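Long-range contacts in fibrillarin-like rRNA/tRNA 2'-O-methyltransferase (Aeropyrum pernix, PDB 4DF3), which probably methylates ribose 2'-hydroxyls of rRNA and tRNA at sites chosen by a guide RNA, with S-adenosyl-L-methionine as methyl donor: residues Ala64-Leu70 against Val215-Phe220; Pro74-Asp79 against Gly176-Met180; Ser96-Pro101 against Arg125-Phe129; Gly208-Val214 against Met226-Val230. The protein carries 2 engineered substitutions. All blocks are in the same frame, centred on the assembly; numbering follows the deposited sequence.

From the N terminus, A64-L70 at the end of helix 61-67 opens the loop of interaction 1, which closes only at V215-F220, where edge strand 211-216 ends and the chain turns off. Nested within it, interaction 2 links the P74-D79 loop to strand 176-183, and nested within that again interaction 3 links helix 90-99 to the start of the opposite edge strand, 128-132. Interaction 4, the hairpin of strands 211-216 and 224-229, opens before interaction 1 closes and ends after it, so the two cross; V215 O and M226 N, 2.8 Å apart, join them. All four reach one mixed sheet. Interactions 2 and 3 meet at G78 and I99, whereas 3 and 4 lie about 24 Å apart between centres.

Interaction 1: residues Ala64-Leu70 against Val215-Phe220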
loop_
_atom_site.group_PDB
_atom_site.type_symbol
_atom_site.label_atom_id
_atom_site.label_comp_id
_atom_site.label_asym_id
_atom_site.label_seq_id
_atom_site.Cartn_x
_atom_site.Cartn_y
_atom_site.Cartn_z
ATOM N N ALA A 64 5.702 4.917 4.517
ATOM C CA ALA A 64 6.772 4.630 5.522
ATOM C C ALA A 64 7.853 3.676 5.006
ATOM O O ALA A 64 9.105 3.911 5.185
ATOM C CB ALA A 64 6.146 4.133 6.860
ATOM N N ALA A 65 7.430 2.641 4.274
ATOM C CA ALA A 65 8.412 1.661 3.812
ATOM C C ALA A 65 9.378 2.301 2.812
ATOM O O ALA A 65 10.608 2.005 2.840
ATOM C CB ALA A 65 7.758 0.441 3.230
ATOM N N LEU A 66 8.856 3.203 1.965
ATOM C CA LEU A 66 9.748 3.873 0.968
ATOM C C LEU A 66 10.757 4.762 1.693
ATOM O O LEU A 66 11.945 4.711 1.396
ATOM C CB LEU A 66 8.927 4.750 -0.016
ATOM C CG LEU A 66 8.006 3.902 -0.915
ATOM C CD1 LEU A 66 7.098 4.872 -1.774
ATOM C CD2 LEU A 66 8.814 3.057 -1.893
ATOM N N LEU A 67 10.266 5.507 2.666
ATOM C CA LEU A 67 11.124 6.481 3.372
ATOM C C LEU A 67 12.131 5.755 4.289
ATOM O O LEU A 67 13.165 6.336 4.646
ATOM C CB LEU A 67 10.299 7.491 4.166
ATOM C CG LEU A 67 9.429 8.460 3.344
ATOM C CD1 LEU A 67 8.777 9.502 4.199
ATOM C CD2 LEU A 67 10.241 9.062 2.236
ATOM N N LYS A 68 11.824 4.492 4.654
ATOM C CA LYS A 68 12.754 3.656 5.404
ATOM C C LYS A 68 13.714 2.823 4.502
ATOM O O LYS A 68 14.432 1.925 4.963
ATOM C CB LYS A 68 11.953 2.748 6.373
ATOM C CG LYS A 68 11.305 3.558 7.558
ATOM C CD LYS A 68 12.227 4.510 8.305
ATOM C CE LYS A 68 13.463 3.782 8.881
ATOM N NZ LYS A 68 13.043 2.650 9.808
ATOM N N GLY A 69 13.622 2.997 3.202
ATOM C CA GLY A 69 14.631 2.417 2.275
ATOM C C GLY A 69 14.187 1.147 1.570
ATOM O O GLY A 69 15.007 0.394 1.031
ATOM N N LEU A 70 12.874 0.892 1.508
ATOM C CA LEU A 70 12.430 -0.225 0.696
ATOM C C LEU A 70 13.122 -0.105 -0.713
ATOM O O LEU A 70 13.234 0.970 -1.298
ATOM C CB LEU A 70 10.858 -0.172 0.572
ATOM C CG LEU A 70 10.284 -1.229 -0.394
ATOM C CD1 LEU A 70 10.502 -2.640 0.068
ATOM C CD2 LEU A 70 8.772 -1.058 -0.581
ATOM N N VAL A 215 11.815 -3.959 5.546
ATOM C CA VAL A 215 12.236 -2.774 6.263
ATOM C C VAL A 215 11.329 -2.551 7.473
ATOM O O VAL A 215 10.112 -2.638 7.371
ATOM C CB VAL A 215 12.347 -1.426 5.415
ATOM C CG1 VAL A 215 13.517 -1.517 4.366
ATOM C CG2 VAL A 215 10.963 -0.979 4.795
ATOM N N HIS A 216 11.943 -2.239 8.618
ATOM C CA HIS A 216 11.139 -1.823 9.734
ATOM C C HIS A 216 10.630 -0.370 9.547
ATOM O O HIS A 216 11.324 0.447 8.926
ATOM C CB HIS A 216 11.927 -2.000 11.062
ATOM C CG HIS A 216 11.025 -1.968 12.260
ATOM N ND1 HIS A 216 10.649 -0.782 12.865
ATOM C CD2 HIS A 216 10.376 -2.946 12.932
ATOM C CE1 HIS A 216 9.775 -1.021 13.808
ATOM N NE2 HIS A 216 9.637 -2.334 13.920
ATOM N N LEU A 217 9.446 -0.046 10.079
ATOM C CA LEU A 217 8.809 1.215 9.795
ATOM C C LEU A 217 8.986 2.289 10.858
ATOM O O LEU A 217 8.455 3.357 10.717
ATOM C CB LEU A 217 7.305 1.011 9.500
ATOM C CG LEU A 217 7.064 0.030 8.363
ATOM C CD1 LEU A 217 5.492 -0.179 8.101
ATOM C CD2 LEU A 217 7.887 0.387 7.009
ATOM N N ASP A 218 9.748 1.999 11.915
ATOM C CA ASP A 218 9.909 2.977 12.971
ATOM C C ASP A 218 10.595 4.234 12.418
ATOM O O ASP A 218 11.512 4.091 11.618
ATOM C CB ASP A 218 10.789 2.365 14.054
ATOM C CG ASP A 218 11.113 3.348 15.149
ATOM O OD1 ASP A 218 10.266 3.490 16.032
ATOM O OD2 ASP A 218 12.151 4.002 15.068
ATOM N N PRO A 219 10.143 5.455 12.845
ATOM C CA PRO A 219 9.083 5.750 13.814
ATOM C C PRO A 219 7.750 6.016 13.203
ATOM O O PRO A 219 6.844 6.429 13.909
ATOM C CB PRO A 219 9.598 7.086 14.446
ATOM C CG PRO A 219 9.984 7.873 13.160
ATOM C CD PRO A 219 10.777 6.717 12.365
ATOM N N PHE A 220 7.644 5.919 11.889
ATOM C CA PHE A 220 6.359 6.138 11.193
ATOM C C PHE A 220 5.293 5.158 11.682
ATOM O O PHE A 220 4.101 5.526 11.891
ATOM C CB PHE A 220 6.567 5.991 9.679
ATOM C CG PHE A 220 7.588 6.932 9.097
ATOM C CD1 PHE A 220 7.377 8.318 9.121
ATOM C CD2 PHE A 220 8.743 6.420 8.537
ATOM C CE1 PHE A 220 8.290 9.168 8.580
ATOM C CE2 PHE A 220 9.674 7.250 8.019
ATOM C CZ PHE A 220 9.418 8.675 8.029
#
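V215, near the end of edge strand 211-216 of the Rossmann-type sheet, sets its two methyls against the end of helix 61-67, where G69 with positive phi completes a Schellman motif. V215 CG2 meets A65 CB at 3.8 Å, while V215 CG1 lies 3.6 Å from K68 O. The H216 side chain leaves the backbone pointing away from the helix, and its NE2 bonds to A184 O; its carbonyl, however, serves the contact: K68 NZ donates to H216 O over 2.9 Å from above the carbonyl plane. L217 then brings CD2 to within 3.5 Å of A65 CA, and its side chain also touches H224 and M226 of strand 224-229. At D218 the backbone accepts again, K68 NZ reaching D218 O at 2.8 Å in the carbonyl plane, with a C=O...N angle of 154°. Two carbonyls thus grip one ammonium, which K68 delivers by bending at chi2, chi3 and chi4. After the cis peptide bond before P219, the chain brings F220 back to the helix. Its ring takes K68 CD at the edge, and L67 CB approaches the ring obliquely, 3.9 Å from F220 CE2. Nearer the backbone, F220 CB touches A64 CB at 3.4 Å.

Interaction 2: residues Pro74-Asp79 against Gly176-Met180; sequences PVKEGD and GYMLM
Y177 and P74 carry most of this contact, the proline ring lying over one face of the phenol. P74 CB stands 3.8 Å from the centroid of the Y177 ring and 20° off the ring normal, the geometry of a CH-pi contact. The neighbouring ring carbon, P74 CG, lies 4.0 Å from L179 CD1, and the proline also packs on Y228. Y177 holds CG between its backbone N and carbonyl carbon (chi1 54°), which sends the ring out from strand 176-183 across the P74-D79 loop. That strand is one of the parallel members of the Rossmann-type sheet, and the loop, with a type II turn from K76 to D79, leads into another, 80-84. The turn is closed by D79 N to K76 O at 3.0 Å. Its aspartate receives the phenol: Y177 OH donates to D79 OD2 over 2.7 Å, on the anti side and tilted from the carboxylate plane. From the opposite face of that plane K76 N donates to the same D79 OD2 at 2.9 Å, so two bonds fix the oxygen. A phenylalanine in place of Y177 would probably keep the face against P74 but leave D79 OD2 without its phenol donor. Alongside, V75 CG2 lies 3.7 Å from Y177 OH, and V75 itself rests on I98 and I99 of helix 90-99.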
loop_
_atom_site.group_PDB
_atom_site.type_symbol
_atom_site.label_atom_id
_atom_site.label_comp_id
_atom_site.label_asym_id
_atom_site.label_seq_id
_atom_site.Cartn_x
_atom_site.Cartn_y
_atom_site.Cartn_z
ATOM N N PRO A 74 7.251 -1.202 -6.204
ATOM C CA PRO A 74 6.782 -2.081 -7.264
ATOM C C PRO A 74 5.434 -1.708 -7.840
ATOM O O PRO A 74 5.066 -2.308 -8.844
ATOM C CB PRO A 74 6.647 -3.452 -6.567
ATOM C CG PRO A 74 6.601 -3.247 -5.176
ATOM C CD PRO A 74 7.218 -1.838 -4.863
ATOM N N VAL A 75 4.719 -0.768 -7.198
ATOM C CA VAL A 75 3.396 -0.337 -7.666
ATOM C C VAL A 75 3.652 0.613 -8.871
ATOM O O VAL A 75 4.327 1.651 -8.727
ATOM C CB VAL A 75 2.597 0.476 -6.563
ATOM C CG1 VAL A 75 1.249 1.058 -7.140
ATOM C CG2 VAL A 75 2.287 -0.382 -5.317
ATOM N N LYS A 76 3.107 0.238 -10.036
ATOM C CA LYS A 76 3.332 0.931 -11.322
ATOM C C LYS A 76 2.049 1.364 -12.026
ATOM O O LYS A 76 0.989 0.735 -11.886
ATOM C CB LYS A 76 3.990 0.004 -12.351
ATOM C CG LYS A 76 5.363 -0.577 -11.951
ATOM C CD LYS A 76 6.453 0.438 -12.268
ATOM C CE LYS A 76 7.778 0.028 -11.638
ATOM N NZ LYS A 76 8.722 1.243 -11.714
ATOM N N GLU A 77 2.201 2.411 -12.851
ATOM C CA GLU A 77 1.114 2.823 -13.727
ATOM C C GLU A 77 0.452 1.627 -14.420
ATOM O O GLU A 77 1.131 0.751 -14.992
ATOM C CB GLU A 77 1.643 3.809 -14.771
ATOM C CG GLU A 77 0.527 4.307 -15.689
ATOM C CD GLU A 77 1.103 5.125 -16.854
ATOM O OE1 GLU A 77 2.340 5.085 -17.070
ATOM O OE2 GLU A 77 0.300 5.791 -17.544
ATOM N N GLY A 78 -0.870 1.578 -14.316
ATOM C CA GLY A 78 -1.679 0.475 -14.913
ATOM C C GLY A 78 -1.832 -0.858 -14.193
ATOM O O GLY A 78 -2.505 -1.779 -14.699
ATOM N N ASP A 79 -1.162 -1.002 -13.054
ATOM C CA ASP A 79 -1.220 -2.228 -12.302
ATOM C C ASP A 79 -2.675 -2.529 -11.850
ATOM O O ASP A 79 -3.427 -1.630 -11.512
ATOM C CB ASP A 79 -0.395 -2.128 -11.012
ATOM C CG ASP A 79 1.070 -2.436 -11.211
ATOM O OD1 ASP A 79 1.460 -2.768 -12.330
ATOM O OD2 ASP A 79 1.837 -2.323 -10.205
ATOM N N GLY A 176 4.367 -11.583 -9.894
ATOM C CA GLY A 176 3.670 -10.497 -9.210
ATOM C C GLY A 176 4.347 -10.187 -7.870
ATOM O O GLY A 176 4.931 -11.071 -7.272
ATOM N N TYR A 177 4.256 -8.949 -7.420
ATOM C CA TYR A 177 4.845 -8.582 -6.139
ATOM C C TYR A 177 3.875 -8.768 -4.981
ATOM O O TYR A 177 2.659 -8.710 -5.146
ATOM C CB TYR A 177 5.279 -7.129 -6.194
ATOM C CG TYR A 177 4.244 -6.082 -6.592
ATOM C CD1 TYR A 177 3.427 -5.468 -5.625
ATOM C CD2 TYR A 177 4.051 -5.715 -7.993
ATOM C CE1 TYR A 177 2.508 -4.491 -5.959
ATOM C CE2 TYR A 177 3.103 -4.724 -8.335
ATOM C CZ TYR A 177 2.320 -4.139 -7.319
ATOM O OH TYR A 177 1.404 -3.145 -7.639
ATOM N N MET A 178 4.424 -8.969 -3.793
ATOM C CA MET A 178 3.603 -9.128 -2.588
ATOM C C MET A 178 4.214 -8.239 -1.546
ATOM O O MET A 178 5.438 -8.337 -1.251
ATOM C CB MET A 178 3.705 -10.619 -2.114
ATOM C CG MET A 178 2.704 -11.069 -1.012
ATOM S SD MET A 178 3.033 -10.274 0.565
ATOM C CE MET A 178 4.616 -10.924 0.919
ATOM N N LEU A 179 3.426 -7.280 -1.051
ATOM C CA LEU A 179 3.872 -6.427 0.039
ATOM C C LEU A 179 2.969 -6.747 1.206
ATOM O O LEU A 179 1.731 -6.726 1.099
ATOM C CB LEU A 179 3.694 -4.958 -0.344
ATOM C CG LEU A 179 4.698 -4.449 -1.401
ATOM C CD1 LEU A 179 4.108 -3.135 -2.040
ATOM C CD2 LEU A 179 6.094 -4.174 -0.742
ATOM N N MET A 180 3.601 -7.054 2.325
ATOM C CA MET A 180 2.841 -7.473 3.564
ATOM C C MET A 180 3.335 -6.657 4.802
ATOM O O MET A 180 4.527 -6.639 5.112
ATOM C CB MET A 180 2.916 -8.993 3.862
ATOM C CG MET A 180 1.921 -9.364 4.989
ATOM S SD MET A 180 2.018 -11.154 5.307
ATOM C CE MET A 180 3.366 -11.353 6.430
#

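Interaction 3: residues Ser96-Pro101 against Arg125-Phe129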
loop_
_atom_site.group_PDB
_atom_site.type_symbol
_atom_site.label_atom_id
_atom_site.label_comp_id
_atom_site.label_asym_id
_atom_site.label_seq_id
_atom_site.Cartn_x
_atom_site.Cartn_y
_atom_site.Cartn_z
ATOM N N SER A 96 -4.035 4.341 -6.024
ATOM C CA SER A 96 -4.970 4.760 -7.098
ATOM C C SER A 96 -4.356 5.924 -7.900
ATOM O O SER A 96 -4.375 5.870 -9.148
ATOM C CB SER A 96 -6.363 5.130 -6.496
ATOM O OG SER A 96 -7.107 5.957 -7.368
ATOM N N ASP A 97 -3.751 6.922 -7.199
ATOM C CA ASP A 97 -3.031 7.966 -7.933
ATOM C C ASP A 97 -1.949 7.412 -8.901
ATOM O O ASP A 97 -1.840 7.877 -10.022
ATOM C CB ASP A 97 -2.382 8.978 -6.981
ATOM C CG ASP A 97 -3.398 9.861 -6.272
ATOM O OD1 ASP A 97 -4.566 10.023 -6.754
ATOM O OD2 ASP A 97 -3.020 10.459 -5.219
ATOM N N ILE A 98 -1.106 6.504 -8.396
ATOM C CA ILE A 98 0.061 5.995 -9.157
ATOM C C ILE A 98 -0.361 5.153 -10.319
ATOM O O ILE A 98 0.128 5.334 -11.447
ATOM C CB ILE A 98 0.994 5.198 -8.200
ATOM C CG1 ILE A 98 1.571 6.218 -7.189
ATOM C CG2 ILE A 98 2.170 4.530 -8.920
ATOM C CD1 ILE A 98 2.176 5.494 -5.954
ATOM N N ILE A 99 -1.303 4.250 -10.056
ATOM C CA ILE A 99 -1.714 3.298 -11.109
ATOM C C ILE A 99 -2.493 3.940 -12.215
ATOM O O ILE A 99 -2.482 3.431 -13.352
ATOM C CB ILE A 99 -2.503 2.052 -10.569
ATOM C CG1 ILE A 99 -3.884 2.413 -10.071
ATOM C CG2 ILE A 99 -1.642 1.326 -9.512
ATOM C CD1 ILE A 99 -4.601 1.221 -9.302
ATOM N N GLY A 100 -3.166 5.062 -11.899
ATOM C CA GLY A 100 -3.886 5.858 -12.922
ATOM C C GLY A 100 -5.169 5.184 -13.385
ATOM O O GLY A 100 -5.570 4.160 -12.853
ATOM N N PRO A 101 -5.843 5.776 -14.392
ATOM C CA PRO A 101 -7.192 5.314 -14.847
ATOM C C PRO A 101 -7.298 3.892 -15.383
ATOM O O PRO A 101 -8.408 3.289 -15.288
ATOM C CB PRO A 101 -7.531 6.309 -15.969
ATOM C CG PRO A 101 -6.188 6.674 -16.546
ATOM C CD PRO A 101 -5.327 6.875 -15.235
ATOM N N ARG A 125 -13.357 7.902 -7.069
ATOM C CA ARG A 125 -12.130 7.237 -7.596
ATOM C C ARG A 125 -12.521 5.942 -8.223
ATOM O O ARG A 125 -12.702 4.926 -7.533
ATOM C CB ARG A 125 -11.169 6.884 -6.477
ATOM C CG ARG A 125 -10.467 7.993 -6.010
ATOM C CD ARG A 125 -9.340 7.597 -5.139
ATOM N NE ARG A 125 -8.694 8.881 -4.810
ATOM C CZ ARG A 125 -7.590 9.358 -5.396
ATOM N NH1 ARG A 125 -7.020 8.639 -6.318
ATOM N NH2 ARG A 125 -7.054 10.565 -5.043
ATOM N N ARG A 126 -12.659 5.956 -9.530
ATOM C CA ARG A 126 -13.293 4.861 -10.168
ATOM C C ARG A 126 -12.352 3.738 -10.558
ATOM O O ARG A 126 -12.760 2.808 -11.237
ATOM C CB ARG A 126 -14.103 5.390 -11.327
ATOM C CG ARG A 126 -15.218 6.200 -10.743
ATOM C CD ARG A 126 -15.924 6.979 -11.767
ATOM N NE ARG A 126 -16.865 7.846 -11.075
ATOM C CZ ARG A 126 -17.691 8.674 -11.697
ATOM N NH1 ARG A 126 -17.666 8.748 -13.016
ATOM N NH2 ARG A 126 -18.503 9.444 -10.982
ATOM N N ASN A 127 -11.091 3.815 -10.107
ATOM C CA ASN A 127 -10.182 2.717 -10.322
ATOM C C ASN A 127 -10.022 1.936 -9.014
ATOM O O ASN A 127 -9.158 1.069 -8.917
ATOM C CB ASN A 127 -8.831 3.197 -10.902
ATOM C CG ASN A 127 -8.067 4.069 -9.940
ATOM O OD1 ASN A 127 -8.574 4.455 -8.929
ATOM N ND2 ASN A 127 -6.827 4.366 -10.264
ATOM N N ILE A 128 -10.841 2.244 -8.009
ATOM C CA ILE A 128 -10.892 1.418 -6.825
ATOM C C ILE A 128 -12.192 0.603 -6.803
ATOM O O ILE A 128 -13.318 1.180 -6.900
ATOM C CB ILE A 128 -10.742 2.197 -5.475
ATOM C CG1 ILE A 128 -9.409 2.932 -5.402
ATOM C CG2 ILE A 128 -10.897 1.263 -4.301
ATOM C CD1 ILE A 128 -9.324 3.947 -4.174
ATOM N N PHE A 129 -12.032 -0.721 -6.605
ATOM C CA PHE A 129 -13.167 -1.681 -6.656
ATOM C C PHE A 129 -13.288 -2.371 -5.305
ATOM O O PHE A 129 -12.565 -3.360 -5.016
ATOM C CB PHE A 129 -12.893 -2.737 -7.766
ATOM C CG PHE A 129 -13.095 -2.216 -9.177
ATOM C CD1 PHE A 129 -14.136 -2.721 -9.973
ATOM C CD2 PHE A 129 -12.236 -1.252 -9.732
ATOM C CE1 PHE A 129 -14.321 -2.246 -11.335
ATOM C CE2 PHE A 129 -12.453 -0.752 -11.076
ATOM C CZ PHE A 129 -13.494 -1.267 -11.844
#
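S96 and N127 form the tight centre of the contact: S96 OG donates to N127 OD1 over 2.6 Å, in the carbonyl plane and on a lone pair. The amide of N127 is also held by its nitrogen. N127 ND2 donates to S96 O at 3.1 Å and to G100 O at 2.9 Å, both acceptors lying near the amide plane, so three bonds fix its rotation. On the other flank R125, extended from CG to NE, lays the edge of its guanidinium against the helix. R125 NH1 donates to S96 OG at 2.9 Å, and NH1 and NH2 of R125 both grip D97 OD1, NH1 at 2.9 Å. This salt bridge is skewed, the carboxylate and guanidinium planes lying 57° apart. D97 OD2 also pairs with R53 and T30, so the carboxylate's charge is probably shared between R125 and R53. The packing thins at exposed P101, whose O comes no nearer than 4.4 Å to N127 CB. In the fold, these bonds fasten the end of helix 90-99 to the turn R125-I128 that leads into edge strand 128-132, while S96, I99 and I128 all pack on I105 of the adjoining strand 104-109.

Interaction 4: residues Gly208-Val214 against Met226-Val230; sequences GLEIKDV and MIYAV
K212 lies alongside Y228 across a classic beta bulge, its CB over one face of the phenol ring and offset toward the rim. The bulge interrupts the antiparallel hairpin of strands 211-216 and 224-229; the N-to-C directions of 211-214 and 226-229 are 157° apart. Both K212 and D213 stand opposite Y228, and Y228 O accepts from K212 N at 2.7 Å and from D213 N at 3.1 Å; Y228 N returns a bond to D213 O. Beside the ring, D213 CB sits at the edge, 4.0 Å from Y228 CD2. K212 and Y228 both hold CG anti to the backbone N (chi1 -162° and 169°), which runs them the same way, K212 CD lying 3.9 Å from Y228 CE2. Their polar ends converge on E72, by salt bridge from K212 and by hydrogen bond from Y228. Were Y228 cut back to an alanine, the aliphatic chain of K212 would probably lose the ring it lies against, and E72 its bond from the tyrosine hydroxyl. On the opposite face I211, V214 and I227 pack on helix 195-206. There I211 CD1 crosses to I227 CG2 at 3.9 Å and to A229 CB at 3.8 Å, and V214 lies side by side with I227. Toward the hairpin's loop, V214 CA makes a CA-H...O contact of 3.3 Å with M226 O.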
loop_
_atom_site.group_PDB
_atom_site.type_symbol
_atom_site.label_atom_id
_atom_site.label_comp_id
_atom_site.label_asym_id
_atom_site.label_seq_id
_atom_site.Cartn_x
_atom_site.Cartn_y
_atom_site.Cartn_z
ATOM N N GLY A 208 5.993 -20.373 -1.942
ATOM C CA GLY A 208 6.618 -20.028 -3.220
ATOM C C GLY A 208 6.995 -18.566 -3.377
ATOM O O GLY A 208 7.334 -18.112 -4.478
ATOM N N LEU A 209 6.903 -17.799 -2.292
ATOM C CA LEU A 209 7.236 -16.354 -2.333
ATOM C C LEU A 209 8.665 -16.256 -1.865
ATOM O O LEU A 209 9.073 -16.966 -0.933
ATOM C CB LEU A 209 6.300 -15.570 -1.420
ATOM C CG LEU A 209 4.900 -15.422 -1.981
ATOM C CD1 LEU A 209 4.010 -14.770 -0.936
ATOM C CD2 LEU A 209 4.904 -14.596 -3.296
ATOM N N GLU A 210 9.472 -15.457 -2.527
ATOM C CA GLU A 210 10.811 -15.309 -2.022
ATOM C C GLU A 210 11.000 -13.894 -1.548
ATOM O O GLU A 210 10.659 -12.971 -2.269
ATOM C CB GLU A 210 11.813 -15.615 -3.115
ATOM C CG GLU A 210 11.904 -17.105 -3.435
ATOM C CD GLU A 210 12.817 -17.320 -4.629
ATOM O OE1 GLU A 210 13.998 -16.888 -4.559
ATOM O OE2 GLU A 210 12.322 -17.876 -5.642
ATOM N N ILE A 211 11.606 -13.736 -0.375
ATOM C CA ILE A 211 11.677 -12.427 0.228
ATOM C C ILE A 211 12.756 -11.571 -0.455
ATOM O O ILE A 211 13.934 -11.975 -0.500
ATOM C CB ILE A 211 12.027 -12.564 1.696
ATOM C CG1 ILE A 211 11.026 -13.529 2.415
ATOM C CG2 ILE A 211 11.974 -11.182 2.335
ATOM C CD1 ILE A 211 9.575 -13.250 2.102
ATOM N N LYS A 212 12.391 -10.417 -0.988
ATOM C CA LYS A 212 13.313 -9.537 -1.649
ATOM C C LYS A 212 13.827 -8.437 -0.745
ATOM O O LYS A 212 14.976 -7.957 -0.896
ATOM C CB LYS A 212 12.651 -8.931 -2.873
ATOM C CG LYS A 212 13.658 -8.346 -3.863
ATOM C CD LYS A 212 13.091 -8.036 -5.250
ATOM C CE LYS A 212 14.265 -7.620 -6.134
ATOM N NZ LYS A 212 13.766 -6.912 -7.306
ATOM N N ASP A 213 12.979 -7.981 0.176
ATOM C CA ASP A 213 13.390 -6.884 1.083
ATOM C C ASP A 213 12.475 -6.898 2.315
ATOM O O ASP A 213 11.337 -7.414 2.249
ATOM C CB ASP A 213 13.347 -5.501 0.398
ATOM C CG ASP A 213 14.247 -4.460 1.073
ATOM O OD1 ASP A 213 15.055 -4.784 1.947
ATOM O OD2 ASP A 213 14.106 -3.271 0.792
ATOM N N VAL A 214 13.002 -6.389 3.436
ATOM C CA VAL A 214 12.195 -6.173 4.636
ATOM C C VAL A 214 12.710 -4.900 5.254
ATOM O O VAL A 214 13.934 -4.758 5.459
ATOM C CB VAL A 214 12.290 -7.302 5.710
ATOM C CG1 VAL A 214 11.216 -7.017 6.984
ATOM C CG2 VAL A 214 11.958 -8.635 5.116
ATOM N N MET A 226 7.588 -3.780 6.764
ATOM C CA MET A 226 7.047 -4.145 5.446
ATOM C C MET A 226 7.870 -5.229 4.769
ATOM O O MET A 226 9.093 -5.042 4.563
ATOM C CB MET A 226 6.992 -2.855 4.618
ATOM C CG MET A 226 6.356 -3.067 3.141
ATOM S SD MET A 226 4.586 -3.437 3.354
ATOM C CE MET A 226 4.010 -1.740 3.695
ATOM N N ILE A 227 7.217 -6.364 4.475
ATOM C CA ILE A 227 7.916 -7.471 3.817
ATOM C C ILE A 227 7.602 -7.331 2.324
ATOM O O ILE A 227 6.447 -7.105 1.970
ATOM C CB ILE A 227 7.358 -8.816 4.288
ATOM C CG1 ILE A 227 7.761 -9.048 5.747
ATOM C CG2 ILE A 227 7.952 -9.982 3.396
ATOM C CD1 ILE A 227 6.945 -10.147 6.382
ATOM N N TYR A 228 8.633 -7.461 1.480
ATOM C CA TYR A 228 8.460 -7.371 0.033
ATOM C C TYR A 228 8.964 -8.679 -0.600
ATOM O O TYR A 228 10.123 -9.085 -0.376
ATOM C CB TYR A 228 9.255 -6.132 -0.488
ATOM C CG TYR A 228 9.400 -6.033 -1.944
ATOM C CD1 TYR A 228 8.374 -6.421 -2.808
ATOM C CD2 TYR A 228 10.561 -5.459 -2.497
ATOM C CE1 TYR A 228 8.475 -6.281 -4.180
ATOM C CE2 TYR A 228 10.696 -5.317 -3.884
ATOM C CZ TYR A 228 9.656 -5.746 -4.737
ATOM O OH TYR A 228 9.769 -5.586 -6.120
ATOM N N ALA A 229 8.091 -9.379 -1.322
ATOM C CA ALA A 229 8.462 -10.681 -1.885
ATOM C C ALA A 229 7.949 -10.779 -3.345
ATOM O O ALA A 229 7.057 -10.005 -3.766
ATOM C CB ALA A 229 7.975 -11.782 -1.058
ATOM N N VAL A 230 8.575 -11.647 -4.141
ATOM C CA VAL A 230 8.191 -11.855 -5.582
ATOM C C VAL A 230 8.255 -13.385 -5.855
ATOM O O VAL A 230 8.828 -14.104 -4.979
ATOM C CB VAL A 230 9.117 -11.114 -6.583
ATOM C CG1 VAL A 230 9.134 -9.623 -6.344
ATOM C CG2 VAL A 230 10.560 -11.674 -6.479
#